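Local coordinates for protein 3,6-diketocamphane 1,6-monooxygenase (Pseudomonas putida, PDB 4UWM) that catalyses the FMNH2-dependent Baeyer-Villiger oxygenation of a diketocamphane to its lactone during (-)-camphor degradation, working as a homodimer, at residues Thr5-His10 against Val346-Tyr351; Val255-Phe260 against Val318-Ser323; Glu45-Ile50 against Pro113-Met118. All coordinates share one frame; numbering follows the deposited sequence. Where two conformers were deposited one is given.

How the contacts relate
The chain shows how a TIM barrel is sewn together from contacts of very different sequence span. From the N terminus, strand 4-9 comes first and pairs much later with strand 343-347; their pairing, contact 1, closes a loop of 335 residues that holds both other contacts. Within it, contact 3 closes earlier, joining the loop after strand 40-43 to helix 113-118. Contact 2 follows in series, setting 320-322 beside strand 254-261. Contacts 2 and 3 stay about 12 Å apart at their nearest atoms. Contacts 1 and 2 meet, because strand 254-261 also neighbours 343-347, and E347 of contact 1 touches S256 of contact 2.

Contact 1 of 3, residues Thr5-His10 against Val346-Tyr351; sequences TGLIFH and VEAHDY. With FMN (flavin mononucleotide), chain C.
T5 and V346 meet through their CG2 methyls where the first and last strands of the TIM barrel, 4-9 and 343-347, run parallel and close the ring. One residue on, the carbonyl O of G6 accepts the N-H of V346 at 2.7 Å. L7 turns to the same face of the sheet as V346, and its CA lies 3.4 Å from the V346 O in a CA-H...O contact. I8 grips residues 346-351 with both backbone polar atoms, its N giving to V346 O and its O receiving from A348 N. Its side chain divides its work: CG2 lies 3.4 Å from CD of E347, whereas CG1, trans to the backbone N (chi1 -176°), carries CD1 to within 3.4 Å of O4 of FMN. F9 meets A348 at the edge of its ring, CD1 lying 3.6 Å from CB of A348. H10 ends the walk in the flavin pocket. Its ND1 donates to the syn lone pair of E347 OE1 at 2.7 Å; the bond is bent, but ring and carboxylate planes are just 13° apart. The OG of S256 bonds the second carboxylate oxygen, OE2, so E347 is held from two directions and is well placed to fix the rotation of the imidazole. On the far side of that ring, NE2 donates to N5 of FMN at 2.8 Å, with 153° at the hydrogen.

Contact 2 of 3, residues Val255-Phe260 against Val318-Ser323; sequences VSHTVF and VFLVGS
L320 and H257 meet where the short strand 320-322 lies parallel to the later half of strand 254-261 of the TIM barrel, whose earlier half bonds to strand 343-347; the sheet therefore branches here. The L320 side chain can be followed outward. Its CB sits 4.1 Å from CG2 of V259; CG, anti to the carbonyl carbon (chi1 -62°), approaches ND1 of H257 and carries CD1 over one face of the imidazole, 3.8 Å from the ring centroid, in a CH-pi contact displaced toward the rim. That ring is tied at its edge as well, through a water that lies 2.7 Å from ND1 of H257 and donates to the V318 carbonyl. A second CH-pi contact forms with the partners reversed: CG2 of T258 stands 3.7 Å from the centroid of the F319 ring, almost on its normal (8° off). Replacing F319 by an alanine removes the ring and is likely to leave CG2 of T258 without its aromatic platform and open a gap beside F281, whose ring meets that of F319. The backbones are laced by three bonds, beginning with L320 N to T258 O at 2.9 Å and F260 N to L320 O. The last runs from G322 N to F260 O at 3.2 Å.

Contact 3 of 3, residues Glu45-Ile50 against Pro113-Met118; sequences EHASQI and PQASYM
With chi1 at 64°, the OG of S48 lies between its own backbone N and carbonyl carbon, which places OG 3.7 Å from CB of A115. M118 approaches the same serine from one helical turn further on: its CG is trans to the carbonyl carbon (chi1 -57°) and the chain then runs straight out, so that the CE methyl ends 3.8 Å from CB of S48. SD, one atom back, packs at 4.2 Å from CB of A47. M118 was modelled in two conformers, as was Q114, so their touches are less certain than the one made by A115. In the conformer described, CB of Q114 lies 3.9 Å from CB of S48, while its amide belongs to the dimer interface, NE2 bonding to the carbonyl O of E172 of the second subunit. The contact is thus plain van der Waals packing, A47 and S48 resting on one face of the helix. It joins the loop that follows barrel strand 40-43 to the helix that follows strand 105-108, at the dimer interface, where strand 159-162 of the second subunit sets F160 against Y117 and its strand 167-170 places Y170 there too.

Contact 1 of 3, residues Thr5-His10 against Val346-Tyr351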
loop_
_atom_site.group_PDB
_atom_site.type_symbol
_atom_site.label_atom_id
_atom_site.label_comp_id
_atom_site.label_asym_id
_atom_site.label_seq_id
_atom_site.Cartn_x
_atom_site.Cartn_y
_atom_site.Cartn_z
ATOM N N THR A 5 -21.155 -13.617 -8.495
ATOM C CA THR A 5 -21.366 -12.711 -7.368
ATOM C C THR A 5 -20.057 -11.939 -7.081
ATOM O O THR A 5 -18.974 -12.530 -7.059
ATOM C CB THR A 5 -21.826 -13.455 -6.089
ATOM O OG1 THR A 5 -22.985 -14.238 -6.385
ATOM C CG2 THR A 5 -22.219 -12.463 -4.969
ATOM N N GLY A 6 -20.178 -10.624 -6.892
ATOM C CA GLY A 6 -19.054 -9.770 -6.478
ATOM C C GLY A 6 -19.388 -8.957 -5.242
ATOM O O GLY A 6 -20.559 -8.843 -4.856
ATOM N N LEU A 7 -18.355 -8.417 -4.594
ATOM C CA LEU A 7 -18.546 -7.540 -3.449
ATOM C C LEU A 7 -17.910 -6.204 -3.794
ATOM O O LEU A 7 -16.840 -6.176 -4.397
ATOM C CB LEU A 7 -17.897 -8.171 -2.214
ATOM C CG LEU A 7 -18.187 -7.604 -0.828
ATOM C CD1 LEU A 7 -19.649 -7.819 -0.406
ATOM C CD2 LEU A 7 -17.232 -8.222 0.176
ATOM N N ILE A 8 -18.606 -5.104 -3.511
ATOM C CA ILE A 8 -17.991 -3.791 -3.593
ATOM C C ILE A 8 -17.936 -3.150 -2.193
ATOM O O ILE A 8 -18.943 -3.048 -1.497
ATOM C CB ILE A 8 -18.559 -2.871 -4.710
ATOM C CG1 ILE A 8 -17.757 -1.549 -4.767
ATOM C CG2 ILE A 8 -20.058 -2.624 -4.561
ATOM C CD1 ILE A 8 -17.917 -0.762 -6.044
ATOM N N PHE A 9 -16.730 -2.761 -1.798
ATOM C CA PHE A 9 -16.425 -2.258 -0.459
ATOM C C PHE A 9 -16.005 -0.805 -0.625
ATOM O O PHE A 9 -14.808 -0.487 -0.824
ATOM C CB PHE A 9 -15.297 -3.106 0.110
ATOM C CG PHE A 9 -15.124 -3.021 1.606
ATOM C CD1 PHE A 9 -16.059 -3.578 2.475
ATOM C CD2 PHE A 9 -13.968 -2.460 2.142
ATOM C CE1 PHE A 9 -15.857 -3.523 3.858
ATOM C CE2 PHE A 9 -13.757 -2.397 3.500
ATOM C CZ PHE A 9 -14.708 -2.917 4.369
ATOM N N HIS A 10 -16.987 0.083 -0.540
ATOM C CA HIS A 10 -16.735 1.510 -0.711
ATOM C C HIS A 10 -15.711 2.196 0.194
ATOM O O HIS A 10 -14.925 3.007 -0.304
ATOM C CB HIS A 10 -18.015 2.331 -0.834
ATOM C CG HIS A 10 -18.535 2.370 -2.224
ATOM N ND1 HIS A 10 -19.507 1.509 -2.678
ATOM C CD2 HIS A 10 -18.171 3.125 -3.287
ATOM C CE1 HIS A 10 -19.738 1.748 -3.957
ATOM N NE2 HIS A 10 -18.941 2.723 -4.350
ATOM N N VAL A 346 -22.305 -6.780 -5.133
ATOM C CA VAL A 346 -23.046 -6.490 -3.906
ATOM C C VAL A 346 -22.373 -5.440 -3.021
ATOM O O VAL A 346 -21.218 -5.603 -2.632
ATOM C CB VAL A 346 -23.291 -7.783 -3.100
ATOM C CG1 VAL A 346 -24.088 -7.487 -1.835
ATOM C CG2 VAL A 346 -24.007 -8.803 -3.983
ATOM N N GLU A 347 -23.105 -4.378 -2.699
ATOM C CA GLU A 347 -22.589 -3.295 -1.854
ATOM C C GLU A 347 -22.422 -3.756 -0.415
ATOM O O GLU A 347 -23.386 -4.212 0.214
ATOM C CB GLU A 347 -23.522 -2.087 -1.888
ATOM C CG GLU A 347 -23.564 -1.305 -3.196
ATOM C CD GLU A 347 -22.373 -0.364 -3.408
ATOM O OE1 GLU A 347 -21.517 -0.210 -2.490
ATOM O OE2 GLU A 347 -22.299 0.214 -4.512
ATOM N N ALA A 348 -21.204 -3.640 0.114
ATOM C CA ALA A 348 -20.934 -4.050 1.488
ATOM C C ALA A 348 -21.317 -2.937 2.451
ATOM O O ALA A 348 -21.022 -1.756 2.209
ATOM C CB ALA A 348 -19.471 -4.452 1.669
ATOM N N HIS A 349 -22.004 -3.300 3.534
ATOM C CA HIS A 349 -22.358 -2.312 4.548
ATOM C C HIS A 349 -21.725 -2.598 5.910
ATOM O O HIS A 349 -21.111 -3.632 6.098
ATOM C CB HIS A 349 -23.879 -2.153 4.626
ATOM C CG HIS A 349 -24.401 -1.215 3.597
ATOM N ND1 HIS A 349 -24.453 0.146 3.796
ATOM C CD2 HIS A 349 -24.792 -1.426 2.320
ATOM C CE1 HIS A 349 -24.916 0.730 2.706
ATOM N NE2 HIS A 349 -25.142 -0.203 1.800
ATOM N N ASP A 350 -21.858 -1.671 6.849
ATOM C CA ASP A 350 -21.143 -1.784 8.112
ATOM C C ASP A 350 -21.824 -2.783 9.065
ATOM O O ASP A 350 -22.593 -2.382 9.946
ATOM C CB ASP A 350 -20.996 -0.413 8.779
ATOM C CG ASP A 350 -20.075 -0.443 9.985
ATOM O OD1 ASP A 350 -19.730 -1.527 10.464
ATOM O OD2 ASP A 350 -19.701 0.633 10.449
ATOM N N TYR A 351 -21.500 -4.059 8.868
ATOM C CA TYR A 351 -21.939 -5.176 9.703
ATOM C C TYR A 351 -20.834 -5.710 10.601
ATOM O O TYR A 351 -20.904 -6.841 11.120
ATOM C CB TYR A 351 -22.436 -6.305 8.813
ATOM C CG TYR A 351 -23.898 -6.216 8.484
ATOM C CD1 TYR A 351 -24.867 -6.718 9.368
ATOM C CD2 TYR A 351 -24.324 -5.657 7.285
ATOM C CE1 TYR A 351 -26.221 -6.651 9.057
ATOM C CE2 TYR A 351 -25.671 -5.586 6.966
ATOM C CZ TYR A 351 -26.611 -6.093 7.851
ATOM O OH TYR A 351 -27.935 -6.008 7.521
HETATM N N1 FMN C . -16.663 5.696 -8.863
HETATM C C2 FMN C . -15.740 4.700 -8.723
HETATM O O2 FMN C . -14.675 4.754 -9.373
HETATM N N3 FMN C . -15.929 3.643 -7.911
HETATM C C4 FMN C . -17.040 3.494 -7.179
HETATM O O4 FMN C . -17.163 2.493 -6.444
HETATM C C4A FMN C . -18.102 4.536 -7.265
HETATM N N5 FMN C . -19.250 4.462 -6.553
HETATM C C5A FMN C . -20.206 5.420 -6.645
HETATM C C6 FMN C . -21.381 5.307 -5.898
HETATM C C7 FMN C . -22.375 6.282 -5.980
HETATM C C7M FMN C . -23.637 6.142 -5.164
HETATM C C8 FMN C . -22.171 7.456 -6.879
HETATM C C8M FMN C . -23.208 8.538 -7.006
HETATM C C9 FMN C . -21.001 7.570 -7.624
HETATM C C9A FMN C . -20.006 6.598 -7.549
HETATM N N10 FMN C . -18.813 6.706 -8.312
HETATM C C10 FMN C . -17.838 5.682 -8.181
HETATM C "C1'" FMN C . -18.587 7.868 -9.192
HETATM C "C2'" FMN C . -18.965 7.569 -10.635
HETATM O "O2'" FMN C . -18.377 6.322 -10.999
HETATM C "C3'" FMN C . -18.460 8.667 -11.568
HETATM O "O3'" FMN C . -19.508 9.630 -11.745
HETATM C "C4'" FMN C . -18.011 8.079 -12.908
HETATM O "O4'" FMN C . -16.704 7.501 -12.781
HETATM C "C5'" FMN C . -18.020 9.092 -14.047
HETATM O "O5'" FMN C . -19.271 8.914 -14.698
HETATM P P FMN C . -19.623 9.511 -16.141
HETATM O O1P FMN C . -18.392 9.417 -16.986
HETATM O O2P FMN C . -20.712 8.566 -16.552
HETATM O O3P FMN C . -20.069 10.913 -15.832
HETATM O O HOH W 1 -19.554 -0.640 0.340
#

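Contact 2 of 3, residues Val255-Phe260 against Val318-Ser323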
loop_
_atom_site.group_PDB
_atom_site.type_symbol
_atom_site.label_atom_id
_atom_site.label_comp_id
_atom_site.label_asym_id
_atom_site.label_seq_id
_atom_site.Cartn_x
_atom_site.Cartn_y
_atom_site.Cartn_z
ATOM N N VAL A 255 -22.481 -4.838 -12.357
ATOM C CA VAL A 255 -23.528 -3.903 -11.965
ATOM C C VAL A 255 -23.703 -3.979 -10.461
ATOM O O VAL A 255 -23.941 -5.059 -9.909
ATOM C CB VAL A 255 -24.887 -4.191 -12.661
ATOM C CG1 VAL A 255 -25.931 -3.148 -12.239
ATOM C CG2 VAL A 255 -24.730 -4.170 -14.172
ATOM N N SER A 256 -23.584 -2.824 -9.809
ATOM C CA SER A 256 -23.665 -2.724 -8.356
ATOM C C SER A 256 -25.112 -2.515 -7.895
ATOM O O SER A 256 -25.801 -1.630 -8.411
ATOM C CB SER A 256 -22.767 -1.578 -7.874
ATOM O OG SER A 256 -22.985 -1.281 -6.509
ATOM N N HIS A 257 -25.545 -3.318 -6.934
ATOM C CA HIS A 257 -26.893 -3.281 -6.381
ATOM C C HIS A 257 -26.785 -3.378 -4.870
ATOM O O HIS A 257 -25.842 -3.994 -4.347
ATOM C CB HIS A 257 -27.712 -4.505 -6.833
ATOM C CG HIS A 257 -28.151 -4.474 -8.263
ATOM N ND1 HIS A 257 -29.305 -3.841 -8.674
ATOM C CD2 HIS A 257 -27.610 -5.028 -9.373
ATOM C CE1 HIS A 257 -29.446 -3.994 -9.980
ATOM N NE2 HIS A 257 -28.432 -4.715 -10.428
ATOM N N THR A 258 -27.770 -2.810 -4.182
ATOM C CA THR A 258 -27.986 -3.084 -2.766
ATOM C C THR A 258 -28.797 -4.387 -2.693
ATOM O O THR A 258 -29.877 -4.481 -3.285
ATOM C CB THR A 258 -28.733 -1.920 -2.105
ATOM O OG1 THR A 258 -27.975 -0.718 -2.280
ATOM C CG2 THR A 258 -28.975 -2.185 -0.614
ATOM N N VAL A 259 -28.242 -5.391 -2.014
ATOM C CA VAL A 259 -28.734 -6.766 -2.071
ATOM C C VAL A 259 -28.725 -7.359 -0.676
ATOM O O VAL A 259 -27.706 -7.336 0.009
ATOM C CB VAL A 259 -27.869 -7.676 -2.984
ATOM C CG1 VAL A 259 -28.500 -9.051 -3.142
ATOM C CG2 VAL A 259 -27.671 -7.059 -4.348
ATOM N N PHE A 260 -29.871 -7.886 -0.246
ATOM C CA PHE A 260 -29.924 -8.609 1.020
ATOM C C PHE A 260 -30.881 -9.800 0.935
ATOM O O PHE A 260 -32.010 -9.681 0.438
ATOM C CB PHE A 260 -30.263 -7.687 2.190
ATOM C CG PHE A 260 -30.040 -8.329 3.537
ATOM C CD1 PHE A 260 -31.028 -9.127 4.123
ATOM C CD2 PHE A 260 -28.839 -8.160 4.212
ATOM C CE1 PHE A 260 -30.816 -9.727 5.355
ATOM C CE2 PHE A 260 -28.621 -8.761 5.443
ATOM C CZ PHE A 260 -29.609 -9.548 6.018
ATOM N N VAL A 318 -36.661 -1.244 -5.510
ATOM C CA VAL A 318 -35.321 -1.032 -6.088
ATOM C C VAL A 318 -34.317 -2.093 -5.620
ATOM O O VAL A 318 -33.777 -2.845 -6.442
ATOM C CB VAL A 318 -34.784 0.379 -5.777
ATOM C CG1 VAL A 318 -33.386 0.557 -6.354
ATOM C CG2 VAL A 318 -35.727 1.439 -6.329
ATOM N N PHE A 319 -34.095 -2.168 -4.309
ATOM C CA PHE A 319 -33.120 -3.102 -3.747
ATOM C C PHE A 319 -33.495 -4.509 -4.113
ATOM O O PHE A 319 -34.670 -4.823 -4.267
ATOM C CB PHE A 319 -33.053 -3.013 -2.220
ATOM C CG PHE A 319 -32.603 -1.690 -1.698
ATOM C CD1 PHE A 319 -32.112 -0.700 -2.554
ATOM C CD2 PHE A 319 -32.630 -1.439 -0.334
ATOM C CE1 PHE A 319 -31.683 0.517 -2.051
ATOM C CE2 PHE A 319 -32.202 -0.221 0.173
ATOM C CZ PHE A 319 -31.725 0.752 -0.685
ATOM N N LEU A 320 -32.491 -5.359 -4.246
ATOM C CA LEU A 320 -32.718 -6.757 -4.515
ATOM C C LEU A 320 -32.787 -7.478 -3.173
ATOM O O LEU A 320 -31.805 -8.067 -2.727
ATOM C CB LEU A 320 -31.603 -7.301 -5.417
ATOM C CG LEU A 320 -31.524 -6.647 -6.799
ATOM C CD1 LEU A 320 -30.365 -7.227 -7.601
ATOM C CD2 LEU A 320 -32.833 -6.803 -7.567
ATOM N N VAL A 321 -33.966 -7.414 -2.542
ATOM C CA VAL A 321 -34.206 -7.927 -1.181
ATOM C C VAL A 321 -35.339 -8.980 -1.120
ATOM O O VAL A 321 -36.349 -8.857 -1.813
ATOM C CB VAL A 321 -34.531 -6.759 -0.216
ATOM C CG1 VAL A 321 -34.852 -7.247 1.198
ATOM C CG2 VAL A 321 -33.373 -5.771 -0.163
ATOM N N GLY A 322 -35.157 -10.005 -0.290
ATOM C CA GLY A 322 -36.164 -11.051 -0.102
ATOM C C GLY A 322 -35.551 -12.404 0.202
ATOM O O GLY A 322 -34.409 -12.491 0.642
ATOM N N SER A 323 -36.320 -13.464 -0.025
ATOM C CA SER A 323 -35.823 -14.829 0.101
ATOM C C SER A 323 -35.027 -15.156 -1.153
ATOM O O SER A 323 -35.125 -14.427 -2.140
ATOM C CB SER A 323 -36.999 -15.794 0.200
ATOM O OG SER A 323 -37.717 -15.778 -1.022
HETATM O O HOH W 2 -30.914 -2.723 -6.858
#

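Contact 3 of 3, residues Glu45-Ile50 against Pro113-Met118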
loop_
_atom_site.group_PDB
_atom_site.type_symbol
_atom_site.label_atom_id
_atom_site.label_comp_id
_atom_site.label_asym_id
_atom_site.label_seq_id
_atom_site.Cartn_x
_atom_site.Cartn_y
_atom_site.Cartn_z
ATOM N N GLU A 45 -11.562 4.170 -3.268
ATOM C CA GLU A 45 -10.513 5.087 -2.823
ATOM C C GLU A 45 -11.042 6.507 -2.669
ATOM O O GLU A 45 -11.553 7.103 -3.643
ATOM C CB GLU A 45 -9.347 5.047 -3.842
ATOM C CG GLU A 45 -8.203 6.042 -3.594
ATOM C CD GLU A 45 -7.085 5.879 -4.634
ATOM O OE1 GLU A 45 -6.540 4.767 -4.744
ATOM O OE2 GLU A 45 -6.772 6.844 -5.366
ATOM N N HIS A 46 -10.932 7.052 -1.453
ATOM C CA HIS A 46 -11.331 8.434 -1.164
ATOM C C HIS A 46 -10.399 8.979 -0.096
ATOM O O HIS A 46 -10.142 8.284 0.884
ATOM C CB HIS A 46 -12.754 8.513 -0.599
ATOM C CG HIS A 46 -13.803 7.878 -1.459
ATOM N ND1 HIS A 46 -13.958 6.507 -1.567
ATOM C CD2 HIS A 46 -14.794 8.432 -2.206
ATOM C CE1 HIS A 46 -14.985 6.249 -2.366
ATOM N NE2 HIS A 46 -15.494 7.400 -2.778
ATOM N N ALA A 47 -9.942 10.219 -0.267
ATOM C CA ALA A 47 -9.086 10.900 0.719
ATOM C C ALA A 47 -9.832 11.928 1.570
ATOM O O ALA A 47 -9.313 12.352 2.602
ATOM C CB ALA A 47 -7.901 11.568 0.012
ATOM N N SER A 48 -11.044 12.323 1.161
ATOM C CA SER A 48 -11.749 13.429 1.872
ATOM C C SER A 48 -13.082 13.079 2.539
ATOM O O SER A 48 -13.688 13.954 3.174
ATOM C CB SER A 48 -11.977 14.609 0.905
ATOM O OG SER A 48 -12.842 14.200 -0.144
ATOM N N GLN A 49 -13.527 11.824 2.417
ATOM C CA GLN A 49 -14.884 11.405 2.859
ATOM C C GLN A 49 -14.908 10.702 4.211
ATOM O O GLN A 49 -13.918 10.111 4.614
ATOM C CB GLN A 49 -15.524 10.500 1.812
ATOM C CG GLN A 49 -15.867 11.219 0.498
ATOM C CD GLN A 49 -16.985 12.227 0.682
ATOM O OE1 GLN A 49 -16.751 13.427 0.687
ATOM N NE2 GLN A 49 -18.210 11.731 0.867
ATOM N N ILE A 50 -16.060 10.712 4.879
ATOM C CA ILE A 50 -16.191 10.080 6.205
ATOM C C ILE A 50 -16.638 8.630 6.142
ATOM O O ILE A 50 -15.974 7.762 6.700
ATOM C CB ILE A 50 -17.148 10.872 7.146
ATOM C CG1 ILE A 50 -16.645 12.301 7.357
ATOM C CG2 ILE A 50 -17.337 10.147 8.491
ATOM C CD1 ILE A 50 -15.380 12.413 8.171
ATOM N N PRO A 113 -14.201 17.215 -5.328
ATOM C CA PRO A 113 -13.284 18.360 -5.456
ATOM C C PRO A 113 -12.396 18.634 -4.240
ATOM O O PRO A 113 -11.299 19.166 -4.401
ATOM C CB PRO A 113 -14.226 19.551 -5.714
ATOM C CG PRO A 113 -15.596 19.064 -5.387
ATOM C CD PRO A 113 -15.591 17.590 -5.640
ATOM N N GLN A 114 -12.871 18.323 -3.030
ATOM C CA GLN A 114 -12.061 18.525 -1.823
ATOM C C GLN A 114 -10.782 17.680 -1.905
ATOM O O GLN A 114 -9.706 18.122 -1.520
ATOM C CB GLN A 114 -12.840 18.165 -0.549
ATOM C CG GLN A 114 -14.047 19.057 -0.226
ATOM C CD GLN A 114 -13.640 20.440 0.255
ATOM O OE1 GLN A 114 -13.137 21.245 -0.515
ATOM N NE2 GLN A 114 -13.860 20.719 1.541
ATOM N N ALA A 115 -10.917 16.457 -2.414
ATOM C CA ALA A 115 -9.759 15.560 -2.592
ATOM C C ALA A 115 -8.881 15.980 -3.780
ATOM O O ALA A 115 -7.655 15.935 -3.696
ATOM C CB ALA A 115 -10.218 14.118 -2.755
ATOM N N SER A 116 -9.508 16.365 -4.894
ATOM C CA SER A 116 -8.775 16.939 -6.041
ATOM C C SER A 116 -7.869 18.106 -5.624
ATOM O O SER A 116 -6.689 18.171 -6.019
ATOM C CB SER A 116 -9.766 17.413 -7.107
ATOM O OG SER A 116 -10.514 16.325 -7.622
ATOM N N TYR A 117 -8.435 19.014 -4.819
ATOM C CA TYR A 117 -7.733 20.175 -4.263
ATOM C C TYR A 117 -6.473 19.740 -3.465
ATOM O O TYR A 117 -5.407 20.323 -3.630
ATOM C CB TYR A 117 -8.672 20.957 -3.342
ATOM C CG TYR A 117 -8.134 22.274 -2.811
ATOM C CD1 TYR A 117 -8.346 23.484 -3.509
ATOM C CD2 TYR A 117 -7.447 22.321 -1.608
ATOM C CE1 TYR A 117 -7.860 24.699 -3.009
ATOM C CE2 TYR A 117 -6.943 23.523 -1.101
ATOM C CZ TYR A 117 -7.161 24.716 -1.800
ATOM O OH TYR A 117 -6.656 25.896 -1.255
ATOM N N MET A 118 -6.618 18.740 -2.600
ATOM C CA MET A 118 -5.486 18.221 -1.803
ATOM C C MET A 118 -4.311 17.845 -2.700
ATOM O O MET A 118 -3.143 18.056 -2.336
ATOM C CB MET A 118 -5.889 16.992 -0.976
ATOM C CG MET A 118 -7.047 17.195 -0.022
ATOM S SD MET A 118 -7.621 15.682 0.787
ATOM C CE MET A 118 -8.742 16.376 1.993
#